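Local coordinates for protein malonyl CoA-ACP transacylase (PDB 3K89) that probably transfers the malonyl group from malonyl-CoA to holo acyl carrier protein, supplying malonyl-ACP for fatty acid synthesis, at residues 91-96 with 257-262; 231-236 with 250-255; 162-167 with 284-289. All coordinates share one frame; numbering follows the deposited sequence.

Contact 1: residues 91-96 with 257-262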
loop_
_atom_site.group_PDB
_atom_site.type_symbol
_atom_site.label_atom_id
_atom_site.label_comp_id
_atom_site.label_asym_id
_atom_site.label_seq_id
_atom_site.Cartn_x
_atom_site.Cartn_y
_atom_site.Cartn_z
ATOM N N ALA A 91 -6.407 -4.527 5.867
ATOM C CA ALA A 91 -6.405 -3.480 4.837
ATOM C C ALA A 91 -4.957 -3.270 4.392
ATOM O O ALA A 91 -4.032 -3.743 5.034
ATOM C CB ALA A 91 -7.004 -2.177 5.364
ATOM N N GLY A 92 -4.750 -2.568 3.292
ATOM C CA GLY A 92 -3.377 -2.250 2.913
ATOM C C GLY A 92 -3.369 -1.063 2.007
ATOM O O GLY A 92 -4.392 -0.762 1.394
ATOM N N HIS A 93 -2.221 -0.406 1.907
ATOM C CA HIS A 93 -2.148 0.853 1.204
ATOM C C HIS A 93 -1.702 0.628 -0.228
ATOM O O HIS A 93 -0.550 0.278 -0.455
ATOM C CB HIS A 93 -1.183 1.785 1.944
ATOM C CG HIS A 93 -1.297 3.217 1.525
ATOM N ND1 HIS A 93 -0.977 3.646 0.253
ATOM C CD2 HIS A 93 -1.693 4.313 2.210
ATOM C CE1 HIS A 93 -1.174 4.952 0.171
ATOM N NE2 HIS A 93 -1.621 5.382 1.345
ATOM N N SER A 94 -2.650 0.787 -1.161
ATOM C CA SER A 94 -2.415 0.656 -2.612
ATOM C C SER A 94 -1.928 -0.767 -2.941
ATOM O O SER A 94 -2.724 -1.698 -2.956
ATOM C CB SER A 94 -1.446 1.738 -3.082
ATOM O OG SER A 94 -1.366 1.737 -4.507
ATOM N N LEU A 95 -0.623 -0.951 -3.153
ATOM C CA LEU A 95 -0.066 -2.298 -3.294
ATOM C C LEU A 95 -0.465 -3.167 -2.096
ATOM O O LEU A 95 -0.761 -4.359 -2.258
ATOM C CB LEU A 95 1.475 -2.213 -3.434
ATOM C CG LEU A 95 2.328 -3.496 -3.504
ATOM C CD1 LEU A 95 2.548 -4.159 -2.127
ATOM C CD2 LEU A 95 1.729 -4.509 -4.474
ATOM N N GLY A 96 -0.473 -2.579 -0.895
ATOM C CA GLY A 96 -0.767 -3.355 0.315
ATOM C C GLY A 96 -2.126 -4.025 0.322
ATOM O O GLY A 96 -2.324 -5.008 1.028
ATOM N N VAL A 257 -6.614 6.863 -2.822
ATOM C CA VAL A 257 -6.568 5.928 -1.696
ATOM C C VAL A 257 -7.177 6.616 -0.487
ATOM O O VAL A 257 -6.686 7.642 -0.040
ATOM C CB VAL A 257 -5.108 5.510 -1.393
ATOM C CG1 VAL A 257 -4.964 4.775 -0.053
ATOM C CG2 VAL A 257 -4.578 4.632 -2.499
ATOM N N GLN A 258 -8.259 6.041 0.033
ATOM C CA GLN A 258 -8.935 6.619 1.204
ATOM C C GLN A 258 -8.336 5.996 2.465
ATOM O O GLN A 258 -8.982 5.180 3.145
ATOM C CB GLN A 258 -10.455 6.344 1.137
ATOM C CG GLN A 258 -11.161 6.850 -0.151
ATOM C CD GLN A 258 -11.234 8.360 -0.284
ATOM O OE1 GLN A 258 -11.465 8.876 -1.389
ATOM N NE2 GLN A 258 -11.073 9.082 0.824
ATOM N N TRP A 259 -7.066 6.308 2.746
ATOM C CA TRP A 259 -6.394 5.624 3.852
ATOM C C TRP A 259 -6.999 6.048 5.192
ATOM O O TRP A 259 -7.306 5.194 6.035
ATOM C CB TRP A 259 -4.855 5.791 3.826
ATOM C CG TRP A 259 -4.230 4.929 4.907
ATOM C CD1 TRP A 259 -3.577 5.347 6.060
ATOM C CD2 TRP A 259 -4.294 3.500 4.982
ATOM N NE1 TRP A 259 -3.219 4.251 6.812
ATOM C CE2 TRP A 259 -3.632 3.110 6.171
ATOM C CE3 TRP A 259 -4.823 2.507 4.134
ATOM C CZ2 TRP A 259 -3.503 1.764 6.555
ATOM C CZ3 TRP A 259 -4.675 1.170 4.499
ATOM C CH2 TRP A 259 -4.029 0.812 5.711
ATOM N N THR A 260 -7.221 7.348 5.361
ATOM C CA THR A 260 -7.906 7.841 6.572
ATOM C C THR A 260 -9.231 7.117 6.761
ATOM O O THR A 260 -9.503 6.619 7.851
ATOM C CB THR A 260 -8.085 9.354 6.513
ATOM O OG1 THR A 260 -6.788 9.946 6.501
ATOM C CG2 THR A 260 -8.847 9.885 7.743
ATOM N N GLY A 261 -10.010 7.019 5.683
ATOM C CA GLY A 261 -11.302 6.340 5.701
ATOM C C GLY A 261 -11.191 4.881 6.096
ATOM O O GLY A 261 -12.006 4.384 6.877
ATOM N N CYS A 262 -10.191 4.177 5.559
ATOM C CA CYS A 262 -10.007 2.760 5.897
ATOM C C CYS A 262 -9.704 2.570 7.382
ATOM O O CYS A 262 -10.257 1.688 8.024
ATOM C CB CYS A 262 -8.868 2.143 5.057
ATOM S SG CYS A 262 -9.328 1.859 3.323
#
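The imidazole of His93 and the indole of Trp259 meet at a slant. The centroids of the imidazole and the five-membered indole ring lie 5.3 Å apart, with the planes inclined at 48°. CD2 is the part of His93 that does the touching, 3.8 Å from Trp259 CG and close to Trp259 CB as well. From another direction Val257 closes over one imidazole face: its CG1 sits 3.8 Å from the centroid of the His93 ring, only 17° off the normal, a clear CH-pi contact. The other Val257 methyl, CG2, reaches toward Ser94, ending 4.3 Å from its CB. Trp259 meanwhile sends its six-membered ring to the backbone of the other segment. With CG anti to the backbone N (chi1 -174°), the indole extends from the first turn of helix 259-268 until CZ3 comes within 3.6 Å of Gly92 C and 4.2 Å of Ala91 CB.

The segment 91-96 reads Gly-His-Ser-Leu-Gly from Gly92 on, and its shape is consistent with a nucleophile elbow. After strand 86-92 the chain turns sharply at Ser94, whose positive phi marks the strained corner, and Gly96 N bonds to His93 O at 2.9 Å as helix 95-103 begins. Ser94, a predicted active-site residue and, as in this family, probably the nucleophile, has its OG hydrogen-bonded to the predicted catalytic His203 and to Arg119, while His93 NE2 has its polar partner in Asn164 of strand 158-165.

No hydrogen bond joins 91-96 to 257-262. Chemically, then, this is a division of labour: aliphatic and aromatic surfaces from 257-262 pack against the His93 ring and the Gly92 backbone, the Val257 methyl and Asn164 together probably limit how the imidazole can turn, and the polar work around Ser94 falls to groups from elsewhere in the fold.

Contact 2: residues 231-236 with 250-255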
loop_
_atom_site.group_PDB
_atom_site.type_symbol
_atom_site.label_atom_id
_atom_site.label_comp_id
_atom_site.label_asym_id
_atom_site.label_seq_id
_atom_site.Cartn_x
_atom_site.Cartn_y
_atom_site.Cartn_z
ATOM N N VAL A 231 -10.879 -4.443 4.060
ATOM C CA VAL A 231 -11.396 -3.089 3.847
ATOM C C VAL A 231 -10.589 -2.433 2.716
ATOM O O VAL A 231 -9.379 -2.245 2.862
ATOM C CB VAL A 231 -11.285 -2.258 5.141
ATOM C CG1 VAL A 231 -11.796 -0.848 4.904
ATOM C CG2 VAL A 231 -12.055 -2.938 6.268
ATOM N N GLN A 232 -11.257 -2.118 1.601
ATOM C CA GLN A 232 -10.574 -1.691 0.364
ATOM C C GLN A 232 -10.478 -0.171 0.249
ATOM O O GLN A 232 -11.321 0.566 0.758
ATOM C CB GLN A 232 -11.249 -2.341 -0.832
ATOM C CG GLN A 232 -10.947 -3.842 -0.867
ATOM C CD GLN A 232 -11.367 -4.521 -2.152
ATOM O OE1 GLN A 232 -10.644 -4.483 -3.176
ATOM N NE2 GLN A 232 -12.506 -5.197 -2.105
ATOM N N ASN A 233 -9.409 0.292 -0.392
ATOM C CA ASN A 233 -9.041 1.710 -0.435
ATOM C C ASN A 233 -10.006 2.623 -1.166
ATOM O O ASN A 233 -10.081 3.821 -0.859
ATOM C CB ASN A 233 -7.693 1.903 -1.175
ATOM C CG ASN A 233 -6.452 1.322 -0.435
ATOM O OD1 ASN A 233 -5.405 1.182 -1.062
ATOM N ND2 ASN A 233 -6.543 1.050 0.867
ATOM N N VAL A 234 -10.672 2.112 -2.202
ATOM C CA VAL A 234 -11.410 3.030 -3.079
ATOM C C VAL A 234 -12.562 3.686 -2.302
ATOM O O VAL A 234 -12.890 4.845 -2.537
ATOM C CB VAL A 234 -11.897 2.342 -4.379
ATOM C CG1 VAL A 234 -12.950 1.241 -4.103
ATOM C CG2 VAL A 234 -12.449 3.387 -5.367
ATOM N N ASP A 235 -13.153 2.940 -1.371
ATOM C CA ASP A 235 -14.320 3.438 -0.649
ATOM C C ASP A 235 -14.372 3.056 0.824
ATOM O O ASP A 235 -15.410 3.249 1.487
ATOM C CB ASP A 235 -15.592 2.976 -1.375
ATOM C CG ASP A 235 -15.728 1.462 -1.433
ATOM O OD1 ASP A 235 -16.800 0.990 -1.883
ATOM O OD2 ASP A 235 -14.794 0.745 -1.017
ATOM N N ALA A 236 -13.262 2.521 1.332
ATOM C CA ALA A 236 -13.145 2.171 2.745
ATOM C C ALA A 236 -14.241 1.199 3.168
ATOM O O ALA A 236 -14.791 1.301 4.280
ATOM C CB ALA A 236 -13.145 3.443 3.616
ATOM N N VAL A 250 -9.842 -2.438 -9.664
ATOM C CA VAL A 250 -9.744 -1.661 -10.906
ATOM C C VAL A 250 -9.915 -0.164 -10.574
ATOM O O VAL A 250 -9.076 0.675 -10.942
ATOM C CB VAL A 250 -10.786 -2.126 -11.942
ATOM C CG1 VAL A 250 -10.867 -1.113 -13.120
ATOM C CG2 VAL A 250 -10.411 -3.510 -12.463
ATOM N N GLU A 251 -10.999 0.164 -9.874
ATOM C CA GLU A 251 -11.270 1.535 -9.462
ATOM C C GLU A 251 -10.173 2.094 -8.576
ATOM O O GLU A 251 -9.845 3.279 -8.688
ATOM C CB GLU A 251 -12.605 1.622 -8.742
ATOM C CG GLU A 251 -13.774 1.315 -9.643
ATOM C CD GLU A 251 -15.074 1.206 -8.850
ATOM O OE1 GLU A 251 -15.058 1.342 -7.606
ATOM O OE2 GLU A 251 -16.112 0.957 -9.475
ATOM N N GLN A 252 -9.608 1.255 -7.696
ATOM C CA GLN A 252 -8.504 1.680 -6.836
ATOM C C GLN A 252 -7.407 2.392 -7.623
ATOM O O GLN A 252 -6.829 3.365 -7.135
ATOM C CB GLN A 252 -7.885 0.471 -6.108
ATOM C CG GLN A 252 -6.975 0.869 -4.952
ATOM C CD GLN A 252 -5.756 -0.014 -4.822
ATOM O OE1 GLN A 252 -5.020 -0.212 -5.793
ATOM N NE2 GLN A 252 -5.507 -0.536 -3.612
ATOM N N LEU A 253 -7.099 1.900 -8.827
ATOM C CA LEU A 253 -5.884 2.351 -9.508
ATOM C C LEU A 253 -5.928 3.810 -9.939
ATOM O O LEU A 253 -4.881 4.483 -9.984
ATOM C CB LEU A 253 -5.608 1.453 -10.718
ATOM C CG LEU A 253 -4.144 1.432 -11.156
ATOM C CD1 LEU A 253 -3.290 0.647 -10.179
ATOM C CD2 LEU A 253 -3.987 0.868 -12.549
ATOM N N TYR A 254 -7.122 4.298 -10.257
ATOM C CA TYR A 254 -7.264 5.662 -10.811
ATOM C C TYR A 254 -8.015 6.611 -9.891
ATOM O O TYR A 254 -8.204 7.784 -10.224
ATOM C CB TYR A 254 -7.899 5.645 -12.210
ATOM C CG TYR A 254 -9.292 5.057 -12.305
ATOM C CD1 TYR A 254 -9.467 3.717 -12.620
ATOM C CD2 TYR A 254 -10.430 5.848 -12.114
ATOM C CE1 TYR A 254 -10.740 3.160 -12.741
ATOM C CE2 TYR A 254 -11.717 5.303 -12.226
ATOM C CZ TYR A 254 -11.860 3.959 -12.542
ATOM O OH TYR A 254 -13.118 3.391 -12.659
ATOM N N LEU A 255 -8.430 6.106 -8.732
ATOM C CA LEU A 255 -9.111 6.920 -7.723
ATOM C C LEU A 255 -8.272 7.032 -6.446
ATOM O O LEU A 255 -7.381 6.224 -6.213
ATOM C CB LEU A 255 -10.504 6.346 -7.443
ATOM C CG LEU A 255 -11.491 6.456 -8.611
ATOM C CD1 LEU A 255 -12.773 5.717 -8.315
ATOM C CD2 LEU A 255 -11.775 7.928 -8.966
#
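Val234 puts one methyl, CG2, between Glu251 of helix 242-254 and Leu255 just beyond it: it lies 3.8 Å from Glu251 CB and 3.8 Å from Leu255 CD1. The first torsion explains this, for chi1 of 66° turns CG2 anti to the backbone N and toward the helix, while CG1 takes the place between N and the carbonyl carbon. Glu251 runs extended beyond CG, so that OE1 passes 4.0 Å from Val234 CG2; its other oxygen, OE2, is hydrogen-bonded one turn back to Gln247. The valine comes from the turn that follows strand 231-232 and leads to its antiparallel partner 237-238, and it packs where helix 242-254 gives way to the following loop. Beside it, Asn233 and Gln252 bring their amides almost parallel, the planes 17° apart, with Asn233 OD1 3.1 Å from Gln252 NE2. Both amides have hydrogen bonds elsewhere: Asn233 with Ser94 N and Gly92 O, Gln252 with Ser94 O and Arg119. A bend at chi2 (-142°) carries the glutamine end toward the turn, its CG remaining 4.0 Å from Asn233 CB. The backbone O of Gln252 also accepts a hydrogen bond from ND1 of His203, which is predicted to be catalytic.

Contact 3: residues 162-167 with 284-289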
loop_
_atom_site.group_PDB
_atom_site.type_symbol
_atom_site.label_atom_id
_atom_site.label_comp_id
_atom_site.label_asym_id
_atom_site.label_seq_id
_atom_site.Cartn_x
_atom_site.Cartn_y
_atom_site.Cartn_z
ATOM N N ASN A 162 -3.689 10.351 -2.549
ATOM C CA ASN A 162 -3.853 9.636 -1.269
ATOM C C ASN A 162 -4.410 10.596 -0.223
ATOM O O ASN A 162 -3.838 11.674 -0.028
ATOM C CB ASN A 162 -2.532 9.202 -0.621
ATOM C CG ASN A 162 -1.697 8.172 -1.410
ATOM O OD1 ASN A 162 -2.068 7.591 -2.449
ATOM N ND2 ASN A 162 -0.545 7.933 -0.861
ATOM N N PHE A 163 -5.452 10.178 0.483
ATOM C CA PHE A 163 -5.839 10.807 1.755
ATOM C C PHE A 163 -5.203 9.976 2.862
ATOM O O PHE A 163 -5.759 8.946 3.250
ATOM C CB PHE A 163 -7.368 10.874 1.883
ATOM C CG PHE A 163 -8.011 11.767 0.855
ATOM C CD1 PHE A 163 -8.060 13.151 1.052
ATOM C CD2 PHE A 163 -8.545 11.227 -0.322
ATOM C CE1 PHE A 163 -8.648 13.984 0.089
ATOM C CE2 PHE A 163 -9.118 12.044 -1.289
ATOM C CZ PHE A 163 -9.180 13.430 -1.082
ATOM N N ASN A 164 -4.019 10.388 3.323
ATOM C CA ASN A 164 -3.210 9.565 4.229
ATOM C C ASN A 164 -3.434 9.776 5.711
ATOM O O ASN A 164 -3.386 8.831 6.464
ATOM C CB ASN A 164 -1.717 9.625 3.869
ATOM C CG ASN A 164 -1.414 8.837 2.621
ATOM O OD1 ASN A 164 -2.162 7.919 2.286
ATOM N ND2 ASN A 164 -0.328 9.181 1.926
ATOM N N SER A 165 -3.663 11.021 6.113
ATOM C CA SER A 165 -4.059 11.329 7.483
ATOM C C SER A 165 -4.548 12.763 7.463
ATOM O O SER A 165 -4.339 13.459 6.480
ATOM C CB SER A 165 -2.881 11.179 8.454
ATOM O OG SER A 165 -1.935 12.215 8.307
ATOM N N PRO A 166 -5.201 13.216 8.545
ATOM C CA PRO A 166 -5.410 14.658 8.581
ATOM C C PRO A 166 -4.032 15.317 8.497
ATOM O O PRO A 166 -3.084 14.852 9.138
ATOM C CB PRO A 166 -6.089 14.877 9.941
ATOM C CG PRO A 166 -6.751 13.563 10.233
ATOM C CD PRO A 166 -5.809 12.527 9.693
ATOM N N GLY A 167 -3.886 16.315 7.631
ATOM C CA GLY A 167 -2.576 16.951 7.440
ATOM C C GLY A 167 -1.536 16.176 6.631
ATOM O O GLY A 167 -0.345 16.528 6.640
ATOM N N SER A 284 1.933 2.876 10.409
ATOM C CA SER A 284 1.800 3.071 11.855
ATOM C C SER A 284 1.801 4.562 12.184
ATOM O O SER A 284 1.006 5.014 13.010
ATOM C CB SER A 284 2.909 2.337 12.622
ATOM O OG SER A 284 2.817 0.926 12.459
ATOM N N GLY A 285 2.667 5.327 11.510
ATOM C CA GLY A 285 2.716 6.800 11.692
ATOM C C GLY A 285 1.419 7.481 11.283
ATOM O O GLY A 285 0.891 8.346 12.005
ATOM N N LEU A 286 0.875 7.078 10.130
ATOM C CA LEU A 286 -0.412 7.609 9.669
ATOM C C LEU A 286 -1.551 7.298 10.638
ATOM O O LEU A 286 -2.370 8.168 10.941
ATOM C CB LEU A 286 -0.749 7.096 8.252
ATOM C CG LEU A 286 0.300 7.449 7.189
ATOM C CD1 LEU A 286 -0.078 6.759 5.891
ATOM C CD2 LEU A 286 0.380 8.978 6.979
ATOM N N ILE A 287 -1.592 6.054 11.103
ATOM C CA ILE A 287 -2.637 5.588 12.014
ATOM C C ILE A 287 -2.627 6.430 13.303
ATOM O O ILE A 287 -3.692 6.840 13.769
ATOM C CB ILE A 287 -2.496 4.086 12.325
ATOM C CG1 ILE A 287 -2.889 3.248 11.096
ATOM C CG2 ILE A 287 -3.414 3.679 13.496
ATOM C CD1 ILE A 287 -2.337 1.824 11.101
ATOM N N LYS A 288 -1.438 6.694 13.841
ATOM C CA LYS A 288 -1.298 7.509 15.067
ATOM C C LYS A 288 -1.839 8.923 14.881
ATOM O O LYS A 288 -2.307 9.550 15.846
ATOM C CB LYS A 288 0.160 7.550 15.547
ATOM C CG LYS A 288 0.712 6.193 15.987
ATOM C CD LYS A 288 2.057 6.324 16.676
ATOM C CE LYS A 288 3.083 5.317 16.136
ATOM N NZ LYS A 288 2.534 3.955 15.844
ATOM N N ARG A 289 -1.775 9.431 13.649
ATOM C CA ARG A 289 -2.307 10.757 13.326
ATOM C C ARG A 289 -3.819 10.726 13.093
ATOM O O ARG A 289 -4.519 11.691 13.409
ATOM C CB ARG A 289 -1.557 11.368 12.129
ATOM C CG ARG A 289 -1.925 12.808 11.775
ATOM C CD ARG A 289 -1.517 13.800 12.871
ATOM N NE ARG A 289 -2.099 15.122 12.635
ATOM C CZ ARG A 289 -3.353 15.454 12.931
ATOM N NH1 ARG A 289 -4.167 14.562 13.486
ATOM N NH2 ARG A 289 -3.794 16.682 12.672
#
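Leu286 lays its branched end over the base of Asn164, with CD2 3.8 Å and CD1 3.9 Å from Asn164 CB. Its own CB rests 3.6 Å from Asn164 O, so the leucine covers backbone and side chain together. One turn further on, Arg289 reaches past the end of the strand. Its chain leaves trans to the main-chain nitrogen and then bends at chi2 (66°), which brings it over Ser165 and Pro166. Here the aliphatic part does much of the touching: Arg289 CG is 3.5 Å from Ser165 OG and equally close to Pro166 O. Helix 282-290, which links strands 273-276 and 295-298 of the parallel sheet, is thereby set against strand 158-165 of the mixed sheet; the local axes approach to 7.6 Å at 71°. The strand is irregular at this point, Asn164 and Ser165 forming a classic beta bulge opposite Gln168. Beyond it, Pro166 O sits above one face of the Arg289 guanidinium, away from its centre, and Pro166 CB lies 4.0 Å from Arg289 NH2. Trp259 touches both Asn164 and Leu286, extending this packing inward.

Contact 1 is central to the arrangement: its centre lies 8 Å from that of contact 2 and 10 Å from that of contact 3, whereas contacts 2 and 3 are about 17 Å apart between centres and do not touch. Along the chain the order is 91-96, 162-167, 231-236, 250-255, 257-262, 284-289, so contacts 1 and 3 interleave, and both segments of contact 2 fall between those of each. Helix 242-254 runs almost directly into strand 257-258, which pairs in parallel with strand 158-165 of the mixed sheet. The predicted active-site turn, at the end of a parallel-sheet strand, is therefore flanked by elements far apart in the sequence of the acyl transferase domain.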